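Long-range contact in hexapeptide transferase family protein (Anaplasma phagocytophilum, PDB 3IXC), which binds magnesium ions between the subunits of a trimer and is probably a transferase: residues I98-A112 with L115-D129. Sequence-based numbering, arbitrary orientation. Where two conformers were deposited one is given.
Sequences IGKFVTIGHSCILHA and LGNNAFVGMGSIVMD. With MG (magnesium ion), chain B; MG (magnesium ion), chain C.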
loop_
_atom_site.group_PDB
_atom_site.type_symbol
_atom_site.label_atom_id
_atom_site.label_comp_id
_atom_site.label_asym_id
_atom_site.label_seq_id
_atom_site.Cartn_x
_atom_site.Cartn_y
_atom_site.Cartn_z
ATOM N N ILE A 98 12.511 -15.951 2.464
ATOM C CA ILE A 98 13.268 -14.713 2.644
ATOM C C ILE A 98 14.416 -15.017 3.592
ATOM O O ILE A 98 14.206 -15.549 4.691
ATOM C CB ILE A 98 12.367 -13.582 3.195
ATOM C CG1 ILE A 98 11.204 -13.324 2.224
ATOM C CG2 ILE A 98 13.180 -12.294 3.413
ATOM C CD1 ILE A 98 10.029 -12.543 2.810
ATOM N N GLY A 99 15.630 -14.715 3.140
ATOM C CA GLY A 99 16.844 -15.071 3.877
ATOM C C GLY A 99 17.125 -14.165 5.060
ATOM O O GLY A 99 16.221 -13.497 5.582
ATOM N N LYS A 100 18.390 -14.156 5.472
ATOM C CA LYS A 100 18.850 -13.429 6.648
ATOM C C LYS A 100 19.291 -12.021 6.283
ATOM O O LYS A 100 19.832 -11.796 5.205
ATOM C CB LYS A 100 20.039 -14.159 7.279
ATOM C CG LYS A 100 19.775 -15.590 7.668
ATOM C CD LYS A 100 21.046 -16.165 8.269
ATOM C CE LYS A 100 20.956 -17.658 8.465
ATOM N NZ LYS A 100 22.261 -18.196 8.946
ATOM N N PHE A 101 19.074 -11.076 7.198
ATOM C CA PHE A 101 19.558 -9.696 7.030
ATOM C C PHE A 101 19.081 -9.057 5.730
ATOM O O PHE A 101 19.816 -8.318 5.072
ATOM C CB PHE A 101 21.089 -9.643 7.199
ATOM C CG PHE A 101 21.553 -10.246 8.489
ATOM C CD1 PHE A 101 21.294 -9.609 9.703
ATOM C CD2 PHE A 101 22.217 -11.469 8.496
ATOM C CE1 PHE A 101 21.707 -10.181 10.913
ATOM C CE2 PHE A 101 22.630 -12.044 9.693
ATOM C CZ PHE A 101 22.380 -11.399 10.901
ATOM N N VAL A 102 17.829 -9.357 5.383
ATOM C CA VAL A 102 17.173 -8.809 4.198
ATOM C C VAL A 102 16.427 -7.540 4.612
ATOM O O VAL A 102 15.875 -7.466 5.718
ATOM C CB VAL A 102 16.175 -9.836 3.598
ATOM C CG1 VAL A 102 15.257 -9.182 2.555
ATOM C CG2 VAL A 102 16.928 -11.001 2.957
ATOM N N THR A 103 16.431 -6.541 3.729
ATOM C CA THR A 103 15.648 -5.325 3.930
ATOM C C THR A 103 14.549 -5.282 2.877
ATOM O O THR A 103 14.843 -5.319 1.669
ATOM C CB THR A 103 16.530 -4.058 3.822
ATOM O OG1 THR A 103 17.454 -4.012 4.925
ATOM C CG2 THR A 103 15.666 -2.778 3.862
ATOM N N ILE A 104 13.295 -5.246 3.343
ATOM C CA ILE A 104 12.156 -5.041 2.454
ATOM C C ILE A 104 11.499 -3.718 2.829
ATOM O O ILE A 104 11.014 -3.538 3.943
ATOM C CB ILE A 104 11.152 -6.220 2.503
ATOM C CG1 ILE A 104 11.825 -7.489 1.974
ATOM C CG2 ILE A 104 9.882 -5.900 1.677
ATOM C CD1 ILE A 104 11.398 -8.760 2.678
ATOM N N GLY A 105 11.526 -2.783 1.879
ATOM C CA GLY A 105 11.019 -1.434 2.109
ATOM C C GLY A 105 9.511 -1.337 2.289
ATOM O O GLY A 105 8.780 -2.329 2.151
ATOM N N HIS A 106 9.040 -0.132 2.601
ATOM C CA HIS A 106 7.605 0.059 2.884
ATOM C C HIS A 106 6.765 -0.320 1.681
ATOM O O HIS A 106 7.172 -0.100 0.533
ATOM C CB HIS A 106 7.274 1.518 3.213
ATOM C CG HIS A 106 8.279 2.193 4.092
ATOM N ND1 HIS A 106 8.298 2.035 5.462
ATOM C CD2 HIS A 106 9.293 3.042 3.794
ATOM C CE1 HIS A 106 9.284 2.753 5.971
ATOM N NE2 HIS A 106 9.906 3.371 4.981
ATOM N N SER A 107 5.590 -0.878 1.957
ATOM C CA SER A 107 4.533 -1.013 0.954
ATOM C C SER A 107 4.969 -1.800 -0.281
ATOM O O SER A 107 4.630 -1.450 -1.420
ATOM C CB SER A 107 3.985 0.364 0.572
ATOM O OG SER A 107 3.493 1.026 1.726
ATOM N N CYS A 108 5.748 -2.853 -0.042
ATOM C CA CYS A 108 6.080 -3.811 -1.090
ATOM C C CYS A 108 4.990 -4.874 -1.205
ATOM O O CYS A 108 4.144 -4.998 -0.326
ATOM C CB CYS A 108 7.422 -4.475 -0.806
ATOM S SG CYS A 108 8.822 -3.362 -1.099
ATOM N N ILE A 109 5.004 -5.616 -2.312
ATOM C CA ILE A 109 4.170 -6.806 -2.449
ATOM C C ILE A 109 5.111 -7.924 -2.875
ATOM O O ILE A 109 5.791 -7.806 -3.898
ATOM C CB ILE A 109 3.035 -6.653 -3.499
ATOM C CG1 ILE A 109 2.267 -5.340 -3.328
ATOM C CG2 ILE A 109 2.053 -7.845 -3.385
ATOM C CD1 ILE A 109 1.347 -5.009 -4.525
ATOM N N LEU A 110 5.176 -8.981 -2.071
ATOM C CA LEU A 110 6.041 -10.136 -2.366
ATOM C C LEU A 110 5.162 -11.352 -2.565
ATOM O O LEU A 110 4.340 -11.666 -1.697
ATOM C CB LEU A 110 7.029 -10.398 -1.225
ATOM C CG LEU A 110 7.877 -9.223 -0.732
ATOM C CD1 LEU A 110 8.788 -9.673 0.419
ATOM C CD2 LEU A 110 8.686 -8.635 -1.876
ATOM N N HIS A 111 5.340 -12.014 -3.706
ATOM C CA HIS A 111 4.576 -13.189 -4.138
ATOM C C HIS A 111 5.419 -14.409 -4.611
ATOM O O HIS A 111 6.165 -14.306 -5.536
ATOM C CB HIS A 111 3.754 -12.812 -5.357
ATOM C CG HIS A 111 2.296 -12.837 -5.134
ATOM N ND1 HIS A 111 1.425 -13.438 -6.003
ATOM C CD2 HIS A 111 1.549 -12.343 -4.134
ATOM C CE1 HIS A 111 0.198 -13.284 -5.553
ATOM N NE2 HIS A 111 0.250 -12.623 -4.422
ATOM N N ALA A 112 5.118 -15.565 -4.118
ATOM C CA ALA A 112 5.993 -16.764 -4.125
ATOM C C ALA A 112 7.418 -16.599 -4.675
ATOM O O ALA A 112 7.784 -17.217 -5.678
ATOM C CB ALA A 112 5.278 -17.926 -4.824
ATOM N N LEU A 115 14.289 -14.657 -1.751
ATOM C CA LEU A 115 15.216 -13.538 -1.548
ATOM C C LEU A 115 16.392 -14.016 -0.712
ATOM O O LEU A 115 16.220 -14.443 0.436
ATOM C CB LEU A 115 14.504 -12.358 -0.862
ATOM C CG LEU A 115 13.148 -11.904 -1.426
ATOM C CD1 LEU A 115 12.620 -10.726 -0.631
ATOM C CD2 LEU A 115 13.217 -11.549 -2.929
ATOM N N GLY A 116 17.586 -13.964 -1.297
ATOM C CA GLY A 116 18.785 -14.452 -0.619
ATOM C C GLY A 116 19.217 -13.533 0.502
ATOM O O GLY A 116 18.721 -12.406 0.634
ATOM N N ASN A 117 20.154 -14.006 1.323
ATOM C CA ASN A 117 20.668 -13.182 2.415
ATOM C C ASN A 117 21.142 -11.832 1.900
ATOM O O ASN A 117 21.739 -11.749 0.828
ATOM C CB ASN A 117 21.837 -13.861 3.128
ATOM C CG ASN A 117 21.487 -15.232 3.663
ATOM O OD1 ASN A 117 20.318 -15.557 3.898
ATOM N ND2 ASN A 117 22.516 -16.053 3.868
ATOM N N ASN A 118 20.874 -10.786 2.675
ATOM C CA ASN A 118 21.311 -9.423 2.347
ATOM C C ASN A 118 20.689 -8.844 1.076
ATOM O O ASN A 118 21.183 -7.837 0.571
ATOM C CB ASN A 118 22.845 -9.322 2.221
ATOM C CG ASN A 118 23.577 -9.230 3.561
ATOM O OD1 ASN A 118 24.733 -9.643 3.646
ATOM N ND2 ASN A 118 22.948 -8.644 4.584
ATOM N N ALA A 119 19.629 -9.467 0.556
ATOM C CA ALA A 119 18.836 -8.842 -0.515
ATOM C C ALA A 119 18.191 -7.559 0.007
ATOM O O ALA A 119 17.879 -7.451 1.204
ATOM C CB ALA A 119 17.765 -9.793 -1.033
ATOM N N PHE A 120 18.005 -6.589 -0.883
ATOM C CA PHE A 120 17.459 -5.283 -0.503
ATOM C C PHE A 120 16.389 -4.946 -1.523
ATOM O O PHE A 120 16.679 -4.790 -2.717
ATOM C CB PHE A 120 18.572 -4.224 -0.497
ATOM C CG PHE A 120 18.165 -2.882 0.071
ATOM C CD1 PHE A 120 18.668 -2.459 1.303
ATOM C CD2 PHE A 120 17.299 -2.037 -0.624
ATOM C CE1 PHE A 120 18.313 -1.219 1.840
ATOM C CE2 PHE A 120 16.931 -0.778 -0.092
ATOM C CZ PHE A 120 17.445 -0.370 1.136
ATOM N N VAL A 121 15.150 -4.853 -1.052
ATOM C CA VAL A 121 14.017 -4.550 -1.930
ATOM C C VAL A 121 13.551 -3.138 -1.632
ATOM O O VAL A 121 13.033 -2.859 -0.545
ATOM C CB VAL A 121 12.852 -5.550 -1.730
ATOM C CG1 VAL A 121 11.688 -5.215 -2.671
ATOM C CG2 VAL A 121 13.317 -6.976 -1.959
ATOM N N GLY A 122 13.755 -2.240 -2.594
ATOM C CA GLY A 122 13.393 -0.835 -2.431
ATOM C C GLY A 122 11.904 -0.673 -2.181
ATOM O O GLY A 122 11.102 -1.458 -2.673
ATOM N N MET A 123 11.555 0.337 -1.385
ATOM C CA MET A 123 10.153 0.603 -1.048
ATOM C C MET A 123 9.259 0.667 -2.287
ATOM O O MET A 123 9.677 1.147 -3.347
ATOM C CB MET A 123 10.044 1.899 -0.249
ATOM C CG MET A 123 10.485 3.154 -1.005
ATOM S SD MET A 123 10.564 4.522 0.155
ATOM C CE MET A 123 11.134 5.863 -0.851
ATOM N N GLY A 124 8.027 0.177 -2.147
ATOM C CA GLY A 124 7.049 0.282 -3.225
ATOM C C GLY A 124 7.305 -0.654 -4.392
ATOM O O GLY A 124 6.803 -0.410 -5.498
ATOM N N SER A 125 8.066 -1.726 -4.149
ATOM C CA SER A 125 8.357 -2.717 -5.197
ATOM C C SER A 125 7.421 -3.918 -5.138
ATOM O O SER A 125 6.851 -4.229 -4.090
ATOM C CB SER A 125 9.810 -3.206 -5.108
ATOM O OG SER A 125 10.720 -2.150 -5.388
ATOM N N ILE A 126 7.280 -4.588 -6.278
ATOM C CA ILE A 126 6.460 -5.786 -6.414
ATOM C C ILE A 126 7.384 -6.876 -6.923
ATOM O O ILE A 126 8.098 -6.668 -7.906
ATOM C CB ILE A 126 5.304 -5.572 -7.417
ATOM C CG1 ILE A 126 4.394 -4.418 -6.966
ATOM C CG2 ILE A 126 4.505 -6.874 -7.610
ATOM C CD1 ILE A 126 3.316 -4.041 -7.996
ATOM N N VAL A 127 7.400 -8.017 -6.235
ATOM C CA VAL A 127 8.217 -9.165 -6.656
ATOM C C VAL A 127 7.249 -10.311 -6.923
ATOM O O VAL A 127 6.529 -10.754 -6.016
ATOM C CB VAL A 127 9.264 -9.558 -5.584
ATOM C CG1 VAL A 127 10.137 -10.709 -6.083
ATOM C CG2 VAL A 127 10.148 -8.351 -5.245
ATOM N N MET A 128 7.247 -10.794 -8.167
ATOM C CA MET A 128 6.240 -11.750 -8.647
ATOM C C MET A 128 6.651 -13.205 -8.417
ATOM O O MET A 128 7.810 -13.491 -8.088
ATOM C CB MET A 128 5.943 -11.523 -10.140
ATOM C CG MET A 128 5.459 -10.115 -10.504
ATOM S SD MET A 128 3.746 -9.750 -10.089
ATOM C CE MET A 128 2.873 -10.831 -11.217
ATOM N N ASP A 129 5.688 -14.109 -8.613
ATOM C CA ASP A 129 5.882 -15.552 -8.449
ATOM C C ASP A 129 7.142 -16.042 -9.150
ATOM O O ASP A 129 7.398 -15.700 -10.305
ATOM C CB ASP A 129 4.663 -16.326 -8.986
ATOM C CG ASP A 129 3.508 -16.417 -7.980
ATOM O OD1 ASP A 129 3.654 -15.983 -6.819
ATOM O OD2 ASP A 129 2.444 -16.950 -8.355
HETATM MG MG MG B . 11.980 4.157 5.764
HETATM MG MG MG C . -1.789 -13.373 -3.462
HETATM O O HOH W 1 4.066 -2.211 -4.066
HETATM O O HOH W 2 2.712 -13.419 -9.035
HETATM O O HOH W 3 -3.617 -13.861 -4.012
HETATM O O HOH W 4 13.186 2.706 6.334
#
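His106 and Met123 meet at one corner of two stacked coils, and that corner is also a metal site: the Met123 sulfur lies at the edge of the His106 ring, SD 4.1 Å from CD2, while His106 NE2 binds magnesium at 2.4 Å. Met123 CG sits between its own backbone N and carbonyl carbon (chi1 63°), and the extended chain brings SD to the ring edge before CE leads away from it. Asp83 takes the ND1 side of His106, which should fix the ring's rotation. His88 and His111 of the second subunit complete the protein ligands of that ion; this chain's own His111, beside Asp129, serves the equivalent ion at the interface with the third.

Between the corners the coils run parallel with Thr103 beside Phe120 and Ile104 beside Val121, held by hydrogen bonds such as Val121 N to Thr103 O, 2.8 Å. Each side chain lies over its counterpart one coil along: Thr103 CG2 over one face of the Phe120 ring, 4.1 Å from its centroid, and Ile109 alongside Ile126. On the inward face Leu110 CD2 packs against Val127 CG2 at 3.7 Å, and Leu115 CD1 touches both Ile104 and Leu110. At another corner Asn117 OD1 receives the Lys100 N-H almost straight, at 2.9 Å, though from above its carbonyl plane. Such short strands, turns and stacked side chains are those of the left-handed parallel beta-helix of hexapeptide-repeat proteins, here with gamma-carbonic-anhydrase-like histidine metal sites between subunits.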